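Local coordinates for protein beta-lactamase (Serratia marcescens, PDB 5GWA) that probably hydrolyses beta-lactam antibiotics to substituted beta-amino acids as a class A, extended-spectrum beta-lactamase and is inhibited by avibactam, at residues A[53-58]-A[177-182]; A[60-65]-A[181-186]. One frame throughout, in Å; residues are numbered along the deposited sequence. Where two conformers were deposited one is given.

Contact 1: residues A[53-58]-A[177-182]; sequences LALAVL and NEILSK. With SO4 (sulfate ion), chain E.
The turn that presents L55 and L58 to I179 and L180 is regular helix, its backbone bonds including V57 N to L53 O (2.8 Å) and, beside it, L58 N to A54 O. No hydrogen bond spans the two segments, so the contact rests on apolar packing. L180 contributes the largest share, with L55 close behind, and reaches across with both methyl branches. Its CD2 lies 3.6 Å from L55 O and 3.9 Å from L58 CB, which places this methyl against the helix backbone. The other branch, CD1, meets L55 CD2 at 4.0 Å and L58 CD1 at 4.2 Å, so L180 touches residues one helical turn apart. Because CG of L55 is anti to its carbonyl carbon (chi1 -65°), the end of the side chain swings nearer to the loop than its first bond would suggest. From there L55 CD1 reaches I179 CD1, also at 4.0 Å, and the two side chains cross at about a right angle. L55 is buried among L188, L170, F174 and F132; I179 lies at the edge, touching F174 and F132. The arrangement is helix-to-loop packing in the all-alpha domain of class A beta-lactamases: helix 49-63 is covered here by the link between helices 164-175 and 182-193.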
loop_
_atom_site.group_PDB
_atom_site.type_symbol
_atom_site.label_atom_id
_atom_site.label_comp_id
_atom_site.label_asym_id
_atom_site.label_seq_id
_atom_site.Cartn_x
_atom_site.Cartn_y
_atom_site.Cartn_z
ATOM N N LEU A 53 1.335 15.555 12.209
ATOM C CA LEU A 53 0.092 14.966 12.729
ATOM C C LEU A 53 0.276 14.374 14.132
ATOM O O LEU A 53 -0.511 14.675 15.053
ATOM C CB LEU A 53 -0.374 13.895 11.739
ATOM C CG LEU A 53 -1.505 13.016 12.237
ATOM C CD1 LEU A 53 -2.752 13.823 12.555
ATOM C CD2 LEU A 53 -1.803 11.920 11.235
ATOM N N ALA A 54 1.402 13.711 14.354
ATOM C CA ALA A 54 1.697 13.061 15.614
ATOM C C ALA A 54 1.876 14.117 16.708
ATOM O O ALA A 54 1.372 13.951 17.820
ATOM C CB ALA A 54 2.893 12.169 15.494
ATOM N N LEU A 55 2.572 15.192 16.382
ATOM C CA LEU A 55 2.665 16.336 17.316
ATOM C C LEU A 55 1.293 16.804 17.749
ATOM O O LEU A 55 1.058 16.957 18.954
ATOM C CB LEU A 55 3.408 17.512 16.687
ATOM C CG LEU A 55 4.878 17.300 16.348
ATOM C CD1 LEU A 55 5.415 18.505 15.617
ATOM C CD2 LEU A 55 5.738 17.015 17.552
ATOM N N ALA A 56 0.386 17.041 16.798
ATOM C CA ALA A 56 -0.924 17.581 17.146
ATOM C C ALA A 56 -1.707 16.551 17.972
ATOM O O ALA A 56 -2.456 16.897 18.889
ATOM C CB ALA A 56 -1.686 17.975 15.903
ATOM N N VAL A 57 -1.668 15.298 17.541
ATOM C CA VAL A 57 -2.333 14.242 18.314
ATOM C C VAL A 57 -1.842 14.135 19.749
ATOM O O VAL A 57 -2.643 14.052 20.698
ATOM C CB VAL A 57 -2.171 12.893 17.603
ATOM C CG1 VAL A 57 -2.672 11.745 18.453
ATOM C CG2 VAL A 57 -2.922 12.950 16.306
ATOM N N LEU A 58 -0.530 14.118 19.942
ATOM C CA LEU A 58 0.001 13.896 21.278
ATOM C C LEU A 58 -0.253 15.116 22.145
ATOM O O LEU A 58 -0.394 14.969 23.334
ATOM C CB LEU A 58 1.499 13.579 21.228
ATOM C CG LEU A 58 1.775 12.181 20.689
ATOM C CD1 LEU A 58 3.250 12.062 20.290
ATOM C CD2 LEU A 58 1.407 11.109 21.712
ATOM N N ASN A 177 12.263 19.566 23.124
ATOM C CA ASN A 177 11.010 19.409 23.872
ATOM C C ASN A 177 10.361 20.718 24.262
ATOM O O ASN A 177 9.954 20.909 25.427
ATOM C CB ASN A 177 11.170 18.465 25.069
ATOM C CG ASN A 177 9.839 18.031 25.644
ATOM O OD1 ASN A 177 9.749 17.697 26.820
ATOM N ND2 ASN A 177 8.794 18.082 24.833
ATOM N N GLU A 178 10.133 21.560 23.252
ATOM C CA GLU A 178 9.380 22.798 23.383
ATOM C C GLU A 178 7.913 22.661 22.996
ATOM O O GLU A 178 7.191 23.664 22.966
ATOM C CB GLU A 178 9.995 23.900 22.515
ATOM C CG GLU A 178 11.400 24.305 22.928
ATOM C CD GLU A 178 12.041 25.365 22.033
ATOM O OE1 GLU A 178 11.414 25.821 21.053
ATOM O OE2 GLU A 178 13.194 25.755 22.332
ATOM N N ILE A 179 7.529 21.478 22.521
ATOM C CA ILE A 179 6.151 21.250 22.056
ATOM C C ILE A 179 5.302 20.357 22.983
ATOM O O ILE A 179 4.144 20.665 23.228
ATOM C CB ILE A 179 6.137 20.662 20.614
ATOM C CG1 ILE A 179 6.935 21.540 19.662
ATOM C CG2 ILE A 179 4.707 20.524 20.122
ATOM C CD1 ILE A 179 7.242 20.874 18.339
ATOM N N LEU A 180 5.839 19.247 23.469
ATOM C CA LEU A 180 5.015 18.227 24.135
ATOM C C LEU A 180 5.345 18.069 25.626
ATOM O O LEU A 180 6.349 18.582 26.118
ATOM C CB LEU A 180 5.179 16.894 23.407
ATOM C CG LEU A 180 4.749 16.910 21.927
ATOM C CD1 LEU A 180 5.215 15.609 21.292
ATOM C CD2 LEU A 180 3.241 17.065 21.790
ATOM N N SER A 181 4.560 17.266 26.334
ATOM C CA SER A 181 5.001 16.761 27.636
ATOM C C SER A 181 6.266 15.946 27.490
ATOM O O SER A 181 6.581 15.476 26.399
ATOM C CB SER A 181 3.918 15.893 28.280
ATOM O OG SER A 181 3.781 14.649 27.613
ATOM N N LYS A 182 6.965 15.721 28.596
ATOM C CA LYS A 182 8.131 14.836 28.580
ATOM C C LYS A 182 7.797 13.435 28.054
ATOM O O LYS A 182 8.577 12.853 27.290
ATOM C CB LYS A 182 8.758 14.774 29.987
ATOM C CG LYS A 182 10.065 14.003 30.067
ATOM C CD LYS A 182 9.906 12.666 30.793
ATOM C CE LYS A 182 11.248 12.139 31.280
ATOM N NZ LYS A 182 12.283 12.000 30.212
HETATM S S SO4 E . 14.313 15.037 30.010
HETATM O O1 SO4 E . 14.457 16.036 31.103
HETATM O O2 SO4 E . 13.020 14.342 30.185
HETATM O O3 SO4 E . 14.322 15.723 28.665
HETATM O O4 SO4 E . 15.448 14.077 30.038
#

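Contact 2: residues A[60-65]-A[181-186]. With SO4 (sulfate ion), chain E.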
loop_
_atom_site.group_PDB
_atom_site.type_symbol
_atom_site.label_atom_id
_atom_site.label_comp_id
_atom_site.label_asym_id
_atom_site.label_seq_id
_atom_site.Cartn_x
_atom_site.Cartn_y
_atom_site.Cartn_z
ATOM N N LYS A 60 -2.977 16.957 21.891
ATOM C CA LYS A 60 -4.377 16.814 22.247
ATOM C C LYS A 60 -4.507 15.827 23.388
ATOM O O LYS A 60 -5.214 16.100 24.354
ATOM C CB LYS A 60 -5.201 16.350 21.036
ATOM C CG LYS A 60 -6.673 16.088 21.360
ATOM C CD LYS A 60 -7.491 15.993 20.072
ATOM C CE LYS A 60 -8.962 15.713 20.328
ATOM N NZ LYS A 60 -9.692 16.966 20.646
ATOM N N LEU A 61 -3.820 14.700 23.319
ATOM C CA LEU A 61 -3.879 13.719 24.386
ATOM C C LEU A 61 -3.313 14.335 25.676
ATOM O O LEU A 61 -3.852 14.126 26.764
ATOM C CB LEU A 61 -3.068 12.507 24.024
ATOM C CG LEU A 61 -3.581 11.671 22.859
ATOM C CD1 LEU A 61 -2.622 10.528 22.656
ATOM C CD2 LEU A 61 -4.994 11.134 23.083
ATOM N N ASP A 62 -2.189 15.032 25.553
ATOM C CA ASP A 62 -1.563 15.697 26.725
ATOM C C ASP A 62 -2.604 16.653 27.338
ATOM O O ASP A 62 -2.871 16.601 28.546
ATOM C CB ASP A 62 -0.317 16.531 26.282
ATOM C CG ASP A 62 0.980 15.690 26.016
ATOM O OD1 ASP A 62 1.154 14.566 26.505
ATOM O OD2 ASP A 62 1.899 16.258 25.382
ATOM N N LYS A 63 -3.124 17.591 26.551
ATOM C CA LYS A 63 -3.918 18.678 27.106
ATOM C C LYS A 63 -5.201 18.160 27.707
ATOM O O LYS A 63 -5.695 18.693 28.707
ATOM C CB LYS A 63 -4.268 19.731 26.065
ATOM C CG LYS A 63 -3.072 20.525 25.526
ATOM C CD LYS A 63 -2.375 21.399 26.567
ATOM C CE LYS A 63 -0.919 21.703 26.210
ATOM N NZ LYS A 63 -0.792 22.439 24.925
ATOM N N GLU A 64 -5.810 17.200 27.027
ATOM C CA GLU A 64 -7.126 16.740 27.443
ATOM C C GLU A 64 -7.004 15.588 28.429
ATOM O O GLU A 64 -8.017 14.984 28.804
ATOM C CB GLU A 64 -7.993 16.393 26.208
ATOM C CG GLU A 64 -8.397 17.616 25.387
ATOM C CD GLU A 64 -9.191 17.291 24.119
ATOM O OE1 GLU A 64 -9.963 16.307 24.104
ATOM O OE2 GLU A 64 -9.137 18.089 23.173
ATOM N N ASN A 65 -5.782 15.302 28.888
ATOM C CA ASN A 65 -5.536 14.275 29.883
ATOM C C ASN A 65 -6.034 12.899 29.434
ATOM O O ASN A 65 -6.455 12.080 30.245
ATOM C CB ASN A 65 -6.160 14.693 31.229
ATOM C CG ASN A 65 -5.716 16.082 31.665
ATOM O OD1 ASN A 65 -4.543 16.298 31.958
ATOM N ND2 ASN A 65 -6.644 17.036 31.661
ATOM N N SER A 181 4.560 17.266 26.334
ATOM C CA SER A 181 5.001 16.761 27.636
ATOM C C SER A 181 6.266 15.946 27.490
ATOM O O SER A 181 6.581 15.476 26.399
ATOM C CB SER A 181 3.918 15.893 28.280
ATOM O OG SER A 181 3.781 14.649 27.613
ATOM N N LYS A 182 6.965 15.721 28.596
ATOM C CA LYS A 182 8.131 14.836 28.580
ATOM C C LYS A 182 7.797 13.435 28.054
ATOM O O LYS A 182 8.577 12.853 27.290
ATOM C CB LYS A 182 8.758 14.774 29.987
ATOM C CG LYS A 182 10.065 14.003 30.067
ATOM C CD LYS A 182 9.906 12.666 30.793
ATOM C CE LYS A 182 11.248 12.139 31.280
ATOM N NZ LYS A 182 12.283 12.000 30.212
ATOM N N ASN A 183 6.703 12.843 28.546
ATOM C CA ASN A 183 6.335 11.478 28.186
ATOM C C ASN A 183 5.977 11.377 26.713
ATOM O O ASN A 183 6.382 10.425 26.053
ATOM C CB ASN A 183 5.170 10.945 29.018
ATOM C CG ASN A 183 4.390 12.040 29.695
ATOM O OD1 ASN A 183 4.855 12.634 30.671
ATOM N ND2 ASN A 183 3.191 12.312 29.192
ATOM N N SER A 184 5.247 12.367 26.225
ATOM C CA SER A 184 4.851 12.340 24.809
ATOM C C SER A 184 6.057 12.585 23.909
ATOM O O SER A 184 6.210 11.911 22.896
ATOM C CB SER A 184 3.777 13.345 24.521
ATOM O OG SER A 184 2.531 12.844 25.029
ATOM N N TYR A 185 6.910 13.520 24.306
ATOM C CA TYR A 185 8.185 13.717 23.616
ATOM C C TYR A 185 8.990 12.451 23.567
ATOM O O TYR A 185 9.477 12.064 22.498
ATOM C CB TYR A 185 8.970 14.825 24.333
ATOM C CG TYR A 185 10.428 14.907 23.946
ATOM C CD1 TYR A 185 10.800 15.514 22.769
ATOM C CD2 TYR A 185 11.424 14.383 24.751
ATOM C CE1 TYR A 185 12.118 15.639 22.419
ATOM C CE2 TYR A 185 12.751 14.449 24.383
ATOM C CZ TYR A 185 13.097 15.109 23.232
ATOM O OH TYR A 185 14.415 15.191 22.883
ATOM N N ASP A 186 9.208 11.798 24.720
ATOM C CA ASP A 186 9.969 10.568 24.760
ATOM C C ASP A 186 9.349 9.559 23.811
ATOM O O ASP A 186 10.040 8.825 23.129
ATOM C CB ASP A 186 10.001 9.988 26.191
ATOM C CG ASP A 186 11.081 10.613 27.052
ATOM O OD1 ASP A 186 12.191 10.798 26.510
ATOM O OD2 ASP A 186 10.817 10.901 28.256
HETATM S S SO4 E . 14.313 15.037 30.010
HETATM O O1 SO4 E . 14.457 16.036 31.103
HETATM O O2 SO4 E . 13.020 14.342 30.185
HETATM O O3 SO4 E . 14.322 15.723 28.665
HETATM O O4 SO4 E . 15.448 14.077 30.038
#
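The carboxylate of D62 takes three hydrogen bonds from the facing segment. S184 OG donates to D62 OD1 at 2.7 Å, and S181 OG donates to the same D62 OD1 at 2.9 Å. The two hydroxyls arrive from opposite faces of the carboxylate plane, each well out of it. D62 OD2 accepts from S181 N at 3.0 Å, a nearly straight bond (173°) that also comes from above the plane. Three donors on two oxygens restrict rotation of the group and probably favour its charged form. S181 is the N-cap of helix 182-193: its OG, in the crowded position between backbone N and carbonyl carbon (chi1 71°), accepts from S184 N at 3.0 Å. One hydroxyl thus caps the helix and donates to D62, and the negative carboxylate beside the helix start should suit the helix dipole. D62 is itself positioned near the end of helix 49-63, where a Schellman motif with N65 at positive phi turns the chain; N65 N meets D62 O at 3.2 Å and I66 N meets L61 O. Further out, a salt bridge within the first segment joins K60 NZ to E64 OE2 at 2.8 Å.

In the fold
Contacts 1 and 2 follow one another along helix 49-63 and end on the same stretch of chain, sharing S181 and K182; their centres are 6 Å apart. They also touch directly: L180 CB lies 3.9 Å from D62 OD2, and L58 CD2 lies 3.9 Å from S184 OG, so the apolar packing runs straight into the polar cap. Contact 2 is the more peripheral, about 20 Å from the chain centre to its own centre, against about 14 Å for contact 1. The avibactam pocket includes S47, just before helix 49-63, and K50 in its first turn, whereas the contacts lie further along the same helix, contact 2 at its C-terminal end.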